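Long-range contacts in tyrosine recombinase XerH (Helicobacter pylori, PDB 5JK0), which cuts and rejoins DNA at specific sites as a tyrosine recombinase, taking part in chromosome segregation during the cell cycle: residues P5-K10 with F99-N104; T174-E179 with L302-N307; N201-K206 with S256-W261. One frame throughout, in Å; residues are numbered along the deposited sequence.

Contact 1 (P5-K10 with F99-N104); sequences PLEELK and FNSLKN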
loop_
_atom_site.group_PDB
_atom_site.type_symbol
_atom_site.label_atom_id
_atom_site.label_comp_id
_atom_site.label_asym_id
_atom_site.label_seq_id
_atom_site.Cartn_x
_atom_site.Cartn_y
_atom_site.Cartn_z
ATOM N N PRO D 5 26.562 -4.263 31.285
ATOM C CA PRO D 5 27.302 -3.481 30.290
ATOM C C PRO D 5 27.204 -4.126 28.911
ATOM O O PRO D 5 27.008 -5.338 28.821
ATOM C CB PRO D 5 28.741 -3.508 30.815
ATOM C CG PRO D 5 28.604 -3.760 32.278
ATOM C CD PRO D 5 27.413 -4.659 32.420
ATOM N N LEU D 6 27.326 -3.327 27.855
ATOM C CA LEU D 6 27.223 -3.844 26.495
ATOM C C LEU D 6 28.316 -4.866 26.203
ATOM O O LEU D 6 28.043 -5.962 25.711
ATOM C CB LEU D 6 27.296 -2.706 25.477
ATOM C CG LEU D 6 27.157 -3.133 24.012
ATOM C CD1 LEU D 6 25.750 -3.637 23.734
ATOM C CD2 LEU D 6 27.521 -1.997 23.070
ATOM N N GLU D 7 29.554 -4.500 26.517
ATOM C CA GLU D 7 30.702 -5.349 26.228
ATOM C C GLU D 7 31.461 -5.704 27.501
ATOM O O GLU D 7 32.176 -4.872 28.058
ATOM C CB GLU D 7 31.631 -4.657 25.230
ATOM C CG GLU D 7 30.948 -4.274 23.925
ATOM C CD GLU D 7 31.840 -3.450 23.016
ATOM O OE1 GLU D 7 32.301 -3.989 21.986
ATOM O OE2 GLU D 7 32.076 -2.263 23.330
ATOM N N GLU D 8 31.299 -6.942 27.956
ATOM C CA GLU D 8 31.947 -7.403 29.180
ATOM C C GLU D 8 33.127 -8.324 28.890
ATOM O O GLU D 8 33.967 -8.561 29.758
ATOM C CB GLU D 8 30.939 -8.122 30.080
ATOM C CG GLU D 8 29.882 -7.213 30.684
ATOM C CD GLU D 8 28.894 -7.967 31.554
ATOM O OE1 GLU D 8 28.841 -7.692 32.772
ATOM O OE2 GLU D 8 28.169 -8.834 31.021
ATOM N N LEU D 9 33.185 -8.843 27.668
ATOM C CA LEU D 9 34.238 -9.775 27.282
ATOM C C LEU D 9 35.156 -9.176 26.220
ATOM O O LEU D 9 34.841 -8.149 25.621
ATOM C CB LEU D 9 33.630 -11.081 26.768
ATOM C CG LEU D 9 32.620 -11.771 27.688
ATOM C CD1 LEU D 9 32.024 -12.995 27.009
ATOM C CD2 LEU D 9 33.270 -12.149 29.011
ATOM N N LYS D 10 36.293 -9.826 25.991
ATOM C CA LYS D 10 37.230 -9.387 24.964
ATOM C C LYS D 10 36.808 -9.907 23.594
ATOM O O LYS D 10 37.140 -9.319 22.565
ATOM C CB LYS D 10 38.649 -9.853 25.292
ATOM N N PHE D 99 35.944 -6.534 12.299
ATOM C CA PHE D 99 35.001 -5.945 13.241
ATOM C C PHE D 99 35.229 -6.532 14.627
ATOM O O PHE D 99 34.832 -7.664 14.902
ATOM C CB PHE D 99 33.558 -6.183 12.791
ATOM C CG PHE D 99 33.210 -5.521 11.487
ATOM C CD1 PHE D 99 33.877 -4.379 11.072
ATOM C CD2 PHE D 99 32.216 -6.042 10.675
ATOM C CE1 PHE D 99 33.557 -3.770 9.874
ATOM C CE2 PHE D 99 31.891 -5.437 9.477
ATOM C CZ PHE D 99 32.562 -4.299 9.075
ATOM N N ASN D 100 35.870 -5.762 15.500
ATOM C CA ASN D 100 36.263 -6.265 16.811
ATOM C C ASN D 100 35.331 -5.838 17.943
ATOM O O ASN D 100 35.655 -6.017 19.116
ATOM C CB ASN D 100 37.692 -5.818 17.131
ATOM C CG ASN D 100 38.715 -6.409 16.181
ATOM O OD1 ASN D 100 38.568 -7.539 15.715
ATOM N ND2 ASN D 100 39.761 -5.646 15.887
ATOM N N SER D 101 34.174 -5.285 17.595
ATOM C CA SER D 101 33.242 -4.791 18.604
ATOM C C SER D 101 31.784 -5.037 18.227
ATOM O O SER D 101 31.443 -5.125 17.047
ATOM C CB SER D 101 33.470 -3.297 18.843
ATOM O OG SER D 101 32.496 -2.767 19.725
ATOM N N LEU D 102 30.927 -5.142 19.240
ATOM C CA LEU D 102 29.489 -5.277 19.021
ATOM C C LEU D 102 28.918 -4.015 18.388
ATOM O O LEU D 102 27.888 -4.057 17.716
ATOM C CB LEU D 102 28.761 -5.573 20.336
ATOM C CG LEU D 102 28.885 -6.982 20.920
ATOM C CD1 LEU D 102 28.085 -7.091 22.208
ATOM C CD2 LEU D 102 28.425 -8.023 19.911
ATOM N N LYS D 103 29.597 -2.893 18.609
ATOM C CA LYS D 103 29.159 -1.610 18.070
ATOM C C LYS D 103 29.311 -1.548 16.551
ATOM O O LYS D 103 28.766 -0.653 15.903
ATOM C CB LYS D 103 29.937 -0.466 18.724
ATOM C CG LYS D 103 29.683 -0.319 20.217
ATOM C CD LYS D 103 30.486 0.830 20.808
ATOM C CE LYS D 103 30.221 0.984 22.298
ATOM N NZ LYS D 103 31.036 2.074 22.902
ATOM N N ASN D 104 30.050 -2.500 15.988
ATOM C CA ASN D 104 30.219 -2.579 14.540
ATOM C C ASN D 104 28.968 -3.117 13.853
ATOM O O ASN D 104 28.809 -2.984 12.639
ATOM C CB ASN D 104 31.424 -3.452 14.186
ATOM C CG ASN D 104 32.738 -2.841 14.633
ATOM O OD1 ASN D 104 33.555 -3.499 15.278
ATOM N ND2 ASN D 104 32.947 -1.576 14.291
#

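Contact 2 (T174-E179 with L302-N307); sequences THLNNE and LRREKN. With nucleotides of chain G.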
loop_
_atom_site.group_PDB
_atom_site.type_symbol
_atom_site.label_atom_id
_atom_site.label_comp_id
_atom_site.label_asym_id
_atom_site.label_seq_id
_atom_site.Cartn_x
_atom_site.Cartn_y
_atom_site.Cartn_z
ATOM N N THR D 174 -7.376 -21.966 0.643
ATOM C CA THR D 174 -7.587 -23.331 0.167
ATOM C C THR D 174 -8.684 -24.024 0.970
ATOM O O THR D 174 -8.689 -23.970 2.201
ATOM C CB THR D 174 -6.292 -24.165 0.249
ATOM O OG1 THR D 174 -5.251 -23.511 -0.487
ATOM C CG2 THR D 174 -6.513 -25.558 -0.323
ATOM N N HIS D 175 -9.610 -24.671 0.268
ATOM C CA HIS D 175 -10.767 -25.280 0.914
ATOM C C HIS D 175 -11.456 -26.312 0.029
ATOM O O HIS D 175 -11.121 -26.468 -1.146
ATOM C CB HIS D 175 -11.776 -24.201 1.307
ATOM C CG HIS D 175 -12.364 -23.480 0.135
ATOM N ND1 HIS D 175 -11.729 -22.427 -0.486
ATOM C CD2 HIS D 175 -13.524 -23.668 -0.538
ATOM C CE1 HIS D 175 -12.475 -21.993 -1.486
ATOM N NE2 HIS D 175 -13.570 -22.730 -1.539
ATOM N N LEU D 176 -12.426 -27.009 0.610
ATOM C CA LEU D 176 -13.267 -27.942 -0.129
ATOM C C LEU D 176 -14.695 -27.413 -0.174
ATOM O O LEU D 176 -15.219 -26.954 0.840
ATOM C CB LEU D 176 -13.242 -29.329 0.517
ATOM C CG LEU D 176 -11.880 -29.982 0.764
ATOM C CD1 LEU D 176 -12.045 -31.267 1.563
ATOM C CD2 LEU D 176 -11.173 -30.257 -0.550
ATOM N N ASN D 177 -15.326 -27.471 -1.342
ATOM C CA ASN D 177 -16.718 -27.048 -1.459
ATOM C C ASN D 177 -17.658 -28.104 -0.884
ATOM O O ASN D 177 -17.207 -29.111 -0.339
ATOM C CB ASN D 177 -17.076 -26.739 -2.917
ATOM C CG ASN D 177 -16.765 -27.889 -3.859
ATOM O OD1 ASN D 177 -17.053 -29.049 -3.568
ATOM N ND2 ASN D 177 -16.172 -27.566 -5.002
ATOM N N ASN D 178 -18.960 -27.871 -1.009
ATOM C CA ASN D 178 -19.954 -28.772 -0.434
ATOM C C ASN D 178 -19.879 -30.178 -1.029
ATOM O O ASN D 178 -20.016 -31.170 -0.313
ATOM C CB ASN D 178 -21.359 -28.199 -0.625
ATOM C CG ASN D 178 -22.348 -28.719 0.403
ATOM O OD1 ASN D 178 -22.171 -29.802 0.961
ATOM N ND2 ASN D 178 -23.396 -27.945 0.659
ATOM N N GLU D 179 -19.652 -30.258 -2.336
ATOM C CA GLU D 179 -19.573 -31.544 -3.023
ATOM C C GLU D 179 -18.302 -32.303 -2.651
ATOM O O GLU D 179 -18.326 -33.520 -2.467
ATOM C CB GLU D 179 -19.641 -31.347 -4.538
ATOM N N LEU D 302 -8.487 -35.474 -3.615
ATOM C CA LEU D 302 -8.750 -34.061 -3.369
ATOM C C LEU D 302 -7.474 -33.307 -3.009
ATOM O O LEU D 302 -7.529 -32.210 -2.452
ATOM C CB LEU D 302 -9.785 -33.898 -2.254
ATOM C CG LEU D 302 -11.182 -34.468 -2.514
ATOM C CD1 LEU D 302 -12.050 -34.345 -1.272
ATOM C CD2 LEU D 302 -11.833 -33.766 -3.696
ATOM N N ARG D 303 -6.328 -33.903 -3.328
ATOM C CA ARG D 303 -5.028 -33.323 -3.001
ATOM C C ARG D 303 -4.839 -31.947 -3.631
ATOM O O ARG D 303 -5.103 -31.757 -4.818
ATOM C CB ARG D 303 -3.902 -34.259 -3.446
ATOM C CG ARG D 303 -2.511 -33.737 -3.140
ATOM C CD ARG D 303 -1.444 -34.769 -3.463
ATOM N NE ARG D 303 -0.113 -34.303 -3.088
ATOM C CZ ARG D 303 0.397 -34.405 -1.865
ATOM N NH1 ARG D 303 -0.314 -34.956 -0.890
ATOM N NH2 ARG D 303 1.618 -33.952 -1.615
ATOM N N ARG D 304 -4.381 -30.990 -2.830
ATOM C CA ARG D 304 -4.197 -29.624 -3.305
ATOM C C ARG D 304 -3.121 -28.879 -2.517
ATOM O O ARG D 304 -2.229 -29.497 -1.937
ATOM C CB ARG D 304 -5.523 -28.864 -3.243
ATOM C CG ARG D 304 -6.266 -29.004 -1.926
ATOM C CD ARG D 304 -7.728 -28.633 -2.093
ATOM N NE ARG D 304 -8.406 -29.527 -3.028
ATOM C CZ ARG D 304 -9.631 -29.327 -3.502
ATOM N NH1 ARG D 304 -10.320 -28.255 -3.135
ATOM N NH2 ARG D 304 -10.168 -30.197 -4.347
ATOM N N GLU D 305 -3.216 -27.553 -2.503
ATOM C CA GLU D 305 -2.185 -26.699 -1.913
ATOM C C GLU D 305 -1.984 -26.966 -0.425
ATOM O O GLU D 305 -0.856 -26.976 0.069
ATOM C CB GLU D 305 -2.533 -25.226 -2.127
ATOM C CG GLU D 305 -3.103 -24.921 -3.497
ATOM C CD GLU D 305 -4.622 -24.889 -3.503
ATOM O OE1 GLU D 305 -5.236 -25.759 -4.155
ATOM O OE2 GLU D 305 -5.199 -23.985 -2.861
ATOM N N LYS D 306 -3.087 -27.172 0.287
ATOM C CA LYS D 306 -3.035 -27.509 1.704
ATOM C C LYS D 306 -3.869 -28.756 1.961
ATOM O O LYS D 306 -5.001 -28.858 1.492
ATOM C CB LYS D 306 -3.535 -26.344 2.562
ATOM C CG LYS D 306 -2.735 -25.058 2.403
ATOM C CD LYS D 306 -1.304 -25.224 2.890
ATOM C CE LYS D 306 -0.535 -23.917 2.779
ATOM N NZ LYS D 306 0.879 -24.058 3.222
ATOM N N ASN D 307 -3.307 -29.705 2.703
ATOM C CA ASN D 307 -3.981 -30.976 2.933
ATOM C C ASN D 307 -4.073 -31.343 4.410
ATOM O O ASN D 307 -4.012 -32.518 4.769
ATOM C CB ASN D 307 -3.267 -32.093 2.168
ATOM C CG ASN D 307 -3.088 -31.768 0.697
ATOM O OD1 ASN D 307 -4.033 -31.846 -0.087
ATOM N ND2 ASN D 307 -1.868 -31.408 0.314
ATOM P P DA G 24 0.876 -28.462 3.737
ATOM O OP1 DA G 24 1.097 -27.750 2.459
ATOM O OP2 DA G 24 -0.383 -29.210 3.946
ATOM O "O5'" DA G 24 2.105 -29.458 3.990
ATOM C "C5'" DA G 24 3.433 -29.002 3.765
ATOM C "C4'" DA G 24 4.462 -29.940 4.378
ATOM O "O4'" DA G 24 4.475 -29.800 5.824
ATOM C "C3'" DA G 24 4.255 -31.438 4.102
ATOM O "O3'" DA G 24 5.485 -32.005 3.681
ATOM C "C2'" DA G 24 3.850 -31.985 5.472
ATOM C "C1'" DA G 24 4.667 -31.076 6.368
ATOM N N9 DA G 24 4.263 -31.079 7.771
ATOM C C8 DA G 24 3.010 -31.295 8.277
ATOM N N7 DA G 24 2.953 -31.244 9.588
ATOM C C5 DA G 24 4.260 -30.979 9.968
ATOM C C6 DA G 24 4.869 -30.806 11.227
ATOM N N6 DA G 24 4.203 -30.876 12.383
ATOM N N1 DA G 24 6.194 -30.552 11.250
ATOM C C2 DA G 24 6.860 -30.480 10.092
ATOM N N3 DA G 24 6.400 -30.627 8.852
ATOM C C4 DA G 24 5.079 -30.877 8.860
#

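Contact 3 (N201-K206 with S256-W261); sequences NRLLIK and SLLKEW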
loop_
_atom_site.group_PDB
_atom_site.type_symbol
_atom_site.label_atom_id
_atom_site.label_comp_id
_atom_site.label_asym_id
_atom_site.label_seq_id
_atom_site.Cartn_x
_atom_site.Cartn_y
_atom_site.Cartn_z
ATOM N N ASN D 201 -9.387 -42.360 15.374
ATOM C CA ASN D 201 -9.045 -41.439 14.297
ATOM C C ASN D 201 -10.263 -40.931 13.534
ATOM O O ASN D 201 -10.321 -39.758 13.167
ATOM C CB ASN D 201 -8.064 -42.101 13.328
ATOM C CG ASN D 201 -6.717 -42.379 13.966
ATOM O OD1 ASN D 201 -6.570 -42.308 15.186
ATOM N ND2 ASN D 201 -5.726 -42.700 13.143
ATOM N N ARG D 202 -11.232 -41.809 13.295
ATOM C CA ARG D 202 -12.450 -41.407 12.600
ATOM C C ARG D 202 -13.219 -40.369 13.409
ATOM O O ARG D 202 -13.677 -39.366 12.866
ATOM C CB ARG D 202 -13.342 -42.615 12.312
ATOM C CG ARG D 202 -12.862 -43.477 11.159
ATOM C CD ARG D 202 -13.998 -44.311 10.595
ATOM N NE ARG D 202 -14.587 -45.188 11.601
ATOM C CZ ARG D 202 -15.735 -45.837 11.442
ATOM N NH1 ARG D 202 -16.198 -46.619 12.408
ATOM N NH2 ARG D 202 -16.424 -45.705 10.317
ATOM N N LEU D 203 -13.348 -40.611 14.710
ATOM C CA LEU D 203 -14.048 -39.685 15.594
ATOM C C LEU D 203 -13.331 -38.339 15.666
ATOM O O LEU D 203 -13.969 -37.289 15.673
ATOM C CB LEU D 203 -14.185 -40.282 16.997
ATOM C CG LEU D 203 -14.864 -39.402 18.049
ATOM C CD1 LEU D 203 -16.279 -39.038 17.623
ATOM C CD2 LEU D 203 -14.871 -40.093 19.404
ATOM N N LEU D 204 -12.003 -38.379 15.710
ATOM C CA LEU D 204 -11.195 -37.168 15.808
ATOM C C LEU D 204 -11.361 -36.266 14.590
ATOM O O LEU D 204 -11.581 -35.061 14.723
ATOM C CB LEU D 204 -9.718 -37.529 15.990
ATOM C CG LEU D 204 -8.718 -36.369 15.989
ATOM C CD1 LEU D 204 -9.038 -35.381 17.100
ATOM C CD2 LEU D 204 -7.294 -36.886 16.123
ATOM N N ILE D 205 -11.254 -36.856 13.405
ATOM C CA ILE D 205 -11.311 -36.100 12.159
ATOM C C ILE D 205 -12.717 -35.572 11.874
ATOM O O ILE D 205 -12.877 -34.437 11.425
ATOM C CB ILE D 205 -10.827 -36.957 10.969
ATOM C CG1 ILE D 205 -9.373 -37.381 11.187
ATOM C CG2 ILE D 205 -10.958 -36.194 9.660
ATOM C CD1 ILE D 205 -8.771 -38.145 10.031
ATOM N N LYS D 206 -13.732 -36.383 12.152
ATOM C CA LYS D 206 -15.112 -35.983 11.883
ATOM C C LYS D 206 -15.544 -34.782 12.722
ATOM O O LYS D 206 -16.244 -33.898 12.228
ATOM C CB LYS D 206 -16.069 -37.152 12.115
ATOM C CG LYS D 206 -16.002 -38.210 11.030
ATOM C CD LYS D 206 -17.238 -39.091 11.014
ATOM C CE LYS D 206 -17.133 -40.138 9.915
ATOM N NZ LYS D 206 -18.459 -40.492 9.341
ATOM N N SER D 256 -22.434 -42.674 17.461
ATOM C CA SER D 256 -22.052 -44.071 17.291
ATOM C C SER D 256 -20.558 -44.263 17.525
ATOM O O SER D 256 -20.142 -45.196 18.213
ATOM C CB SER D 256 -22.433 -44.566 15.895
ATOM O OG SER D 256 -22.054 -45.921 15.716
ATOM N N LEU D 257 -19.756 -43.373 16.949
ATOM C CA LEU D 257 -18.305 -43.446 17.075
ATOM C C LEU D 257 -17.841 -43.181 18.504
ATOM O O LEU D 257 -16.955 -43.869 19.013
ATOM C CB LEU D 257 -17.636 -42.453 16.122
ATOM C CG LEU D 257 -17.589 -42.840 14.644
ATOM C CD1 LEU D 257 -17.042 -41.695 13.810
ATOM C CD2 LEU D 257 -16.746 -44.089 14.456
ATOM N N LEU D 258 -18.442 -42.181 19.141
ATOM C CA LEU D 258 -18.057 -41.789 20.492
ATOM C C LEU D 258 -18.269 -42.926 21.487
ATOM O O LEU D 258 -17.433 -43.162 22.357
ATOM C CB LEU D 258 -18.842 -40.550 20.933
ATOM C CG LEU D 258 -18.504 -39.992 22.317
ATOM C CD1 LEU D 258 -17.039 -39.597 22.394
ATOM C CD2 LEU D 258 -19.400 -38.808 22.650
ATOM N N LYS D 259 -19.388 -43.629 21.351
ATOM C CA LYS D 259 -19.685 -44.761 22.220
ATOM C C LYS D 259 -18.679 -45.887 22.006
ATOM O O LYS D 259 -18.219 -46.511 22.961
ATOM C CB LYS D 259 -21.107 -45.270 21.975
ATOM N N GLU D 260 -18.336 -46.135 20.747
ATOM C CA GLU D 260 -17.412 -47.208 20.397
ATOM C C GLU D 260 -15.989 -46.903 20.859
ATOM O O GLU D 260 -15.280 -47.789 21.339
ATOM C CB GLU D 260 -17.430 -47.451 18.887
ATOM C CG GLU D 260 -16.521 -48.577 18.427
ATOM C CD GLU D 260 -16.546 -48.769 16.923
ATOM O OE1 GLU D 260 -17.234 -47.988 16.234
ATOM O OE2 GLU D 260 -15.876 -49.702 16.430
ATOM N N TRP D 261 -15.577 -45.647 20.715
ATOM C CA TRP D 261 -14.221 -45.243 21.074
ATOM C C TRP D 261 -13.998 -45.246 22.585
ATOM O O TRP D 261 -12.949 -45.682 23.060
ATOM C CB TRP D 261 -13.904 -43.861 20.499
ATOM C CG TRP D 261 -12.734 -43.183 21.152
ATOM C CD1 TRP D 261 -12.727 -41.951 21.740
ATOM C CD2 TRP D 261 -11.404 -43.703 21.296
ATOM N NE1 TRP D 261 -11.477 -41.668 22.233
ATOM C CE2 TRP D 261 -10.648 -42.729 21.978
ATOM C CE3 TRP D 261 -10.782 -44.897 20.915
ATOM C CZ2 TRP D 261 -9.300 -42.910 22.284
ATOM C CZ3 TRP D 261 -9.445 -45.076 21.223
ATOM C CH2 TRP D 261 -8.718 -44.086 21.898
#

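Contact 1 (P5-K10 with F99-N104)
E7 reaches across to the turn at S101 and L102 with a single carboxylate oxygen. Its OE1 takes a hydrogen bond from S101 OG at 2.6 Å, on the syn side though tilted out of the carboxylate plane. L102 N adds a longer bond to OE1 at 3.3 Å, from the same face. The E7 chain runs nearly straight beyond CG (chi2 173°), which carries the carboxylate across to the 99-104 segment. Its other oxygen, OE2, lies 3.9 Å from K103 CE, and K103 NZ is near without forming a salt bridge. The same lysine lays its CG 4.0 Å from L6 CD2, while L102 CD1 comes up to the L6 carbonyl oxygen, which also accepts from W19 of helix 12-30.

Behind this first shell stands an ST turn: S101 OG accepts from K103 N at 3.1 Å while donating to E7, so its hydroxyl takes part in two bonds, one given and one received. N104 OD1 in turn receives S101 N. The contact thus ties the segment leading into helix 12-30 to the loop before helix 107-117 within the SAM-like domain. With two donors converging on OE1 and a lysine close to OE2, the carboxylate probably stays ionised.

Contact 2 (T174-E179 with L302-N307)
T174, L176 and R304 make this a mixed polar and apolar contact between two loops of the catalytic domain, one entering helix 178-190, the other joining helix 286-300 to helix 309-324. The H175 side chain is about 7 Å from that of Y345, the predicted nucleophile. R304 CG sits between the backbone N and the carbonyl carbon (chi1 48°) and the chain bends again at chi3, which brings the guanidinium back over L176. L176 CD2 lies over one face, off centre and 3.4 Å from NH1, while the H175 carbonyl oxygen meets NH1 at the edge in a weak hydrogen bond of 2.8 Å. On its own side NE donates to L302 O at 2.9 Å, and NH2 pairs with E180 in a salt bridge. L176 CD1 and L302 CD1 touch at 4.2 Å.

Farther along, T174 turns OG1 to E305 OE2, and its CG2 packs 3.8 Å from R304 CD. R304 N donates to N307 OD1 in the plane of the N307 side-chain carbonyl, on a lone pair, and N307 ND2 returns a bond to R304 O. In the same loop N307 N donates to OP2 of DA24 of chain G, 3.2 Å away and nearly straight (178°). The two carbonyls, the E180 carboxylate and the L176 methyl probably fix the guanidinium's rotation, in a loop whose backbone gives one N-H to a DNA phosphate.

Contact 3 (N201-K206 with S256-W261)
Apolar packing carries most of this contact, and L203 and L257 are its main contributors. The two leucines lie alongside, pointing opposite ways, L203 CD1 resting 4.0 Å from L257 CB. A first torsion of 178°, with CG anti to the backbone N, turns the L203 side chain toward the facing helix, where CD2 lies 3.7 Å from L258 CD1 and equally far from W261 CD1, which it meets obliquely on the pyrrole side of the indole. I254 and F276 also pack on L203, while the indole NE1 is bonded to L275 O and Y268 meets the ring edge-to-face.

These residues belong to helix 198-211 and helix 255-264 of the catalytic domain, on either side in sequence of its three-stranded antiparallel sheet, so the contact joins a helix before the sheet to one after it. The axes of segments 201-206 and 256-261 come within 9.4 Å, with their N-to-C directions 139° apart, closer to antiparallel than to perpendicular.

Two long basic side chains use their aliphatic or flat portions against L257, each crossing it at about a right angle. K206 lays CD 3.8 Å from L257 CD1, whereas the other branch, CD2, sits over one face of the R202 guanidinium and comes within 3.3 Å of NH1. The fork of L257 is thus split between the lysine's methylenes and the arginine's flat end.

Electrostatic contributions across the helices are modest. E260 OE1 lies near the guanidinium plane of R202, at its edge, but 4.2 Å from NH1, beyond a salt bridge, and the carboxylate and guanidinium planes stand almost perpendicular. The firmer partner is D189 at the end of helix 178-190, whose OD1 pairs with R202 NH2 and whose OD2 pairs with K206 NZ.

How the contacts relate
Along the chain contact 1 closes before contact 2 opens, and contact 3 is nested inside the long loop that contact 2 closes. Contact 1 belongs to the SAM-like domain and lies on the far side of the chain's centre, its own centre about 53 Å from that of contact 2 and 60 Å from that of contact 3. Contacts 2 and 3 share the catalytic domain, with centres about 22 Å apart and nearest atoms about 9 Å apart; contact 2 runs into helix 178-190 and contact 3 uses the next helix, 198-211. The recombinase thus illustrates a two-domain DNA-binding design in which each domain has its own internal contacts, contact 2 lying nearer the predicted catalytic residues.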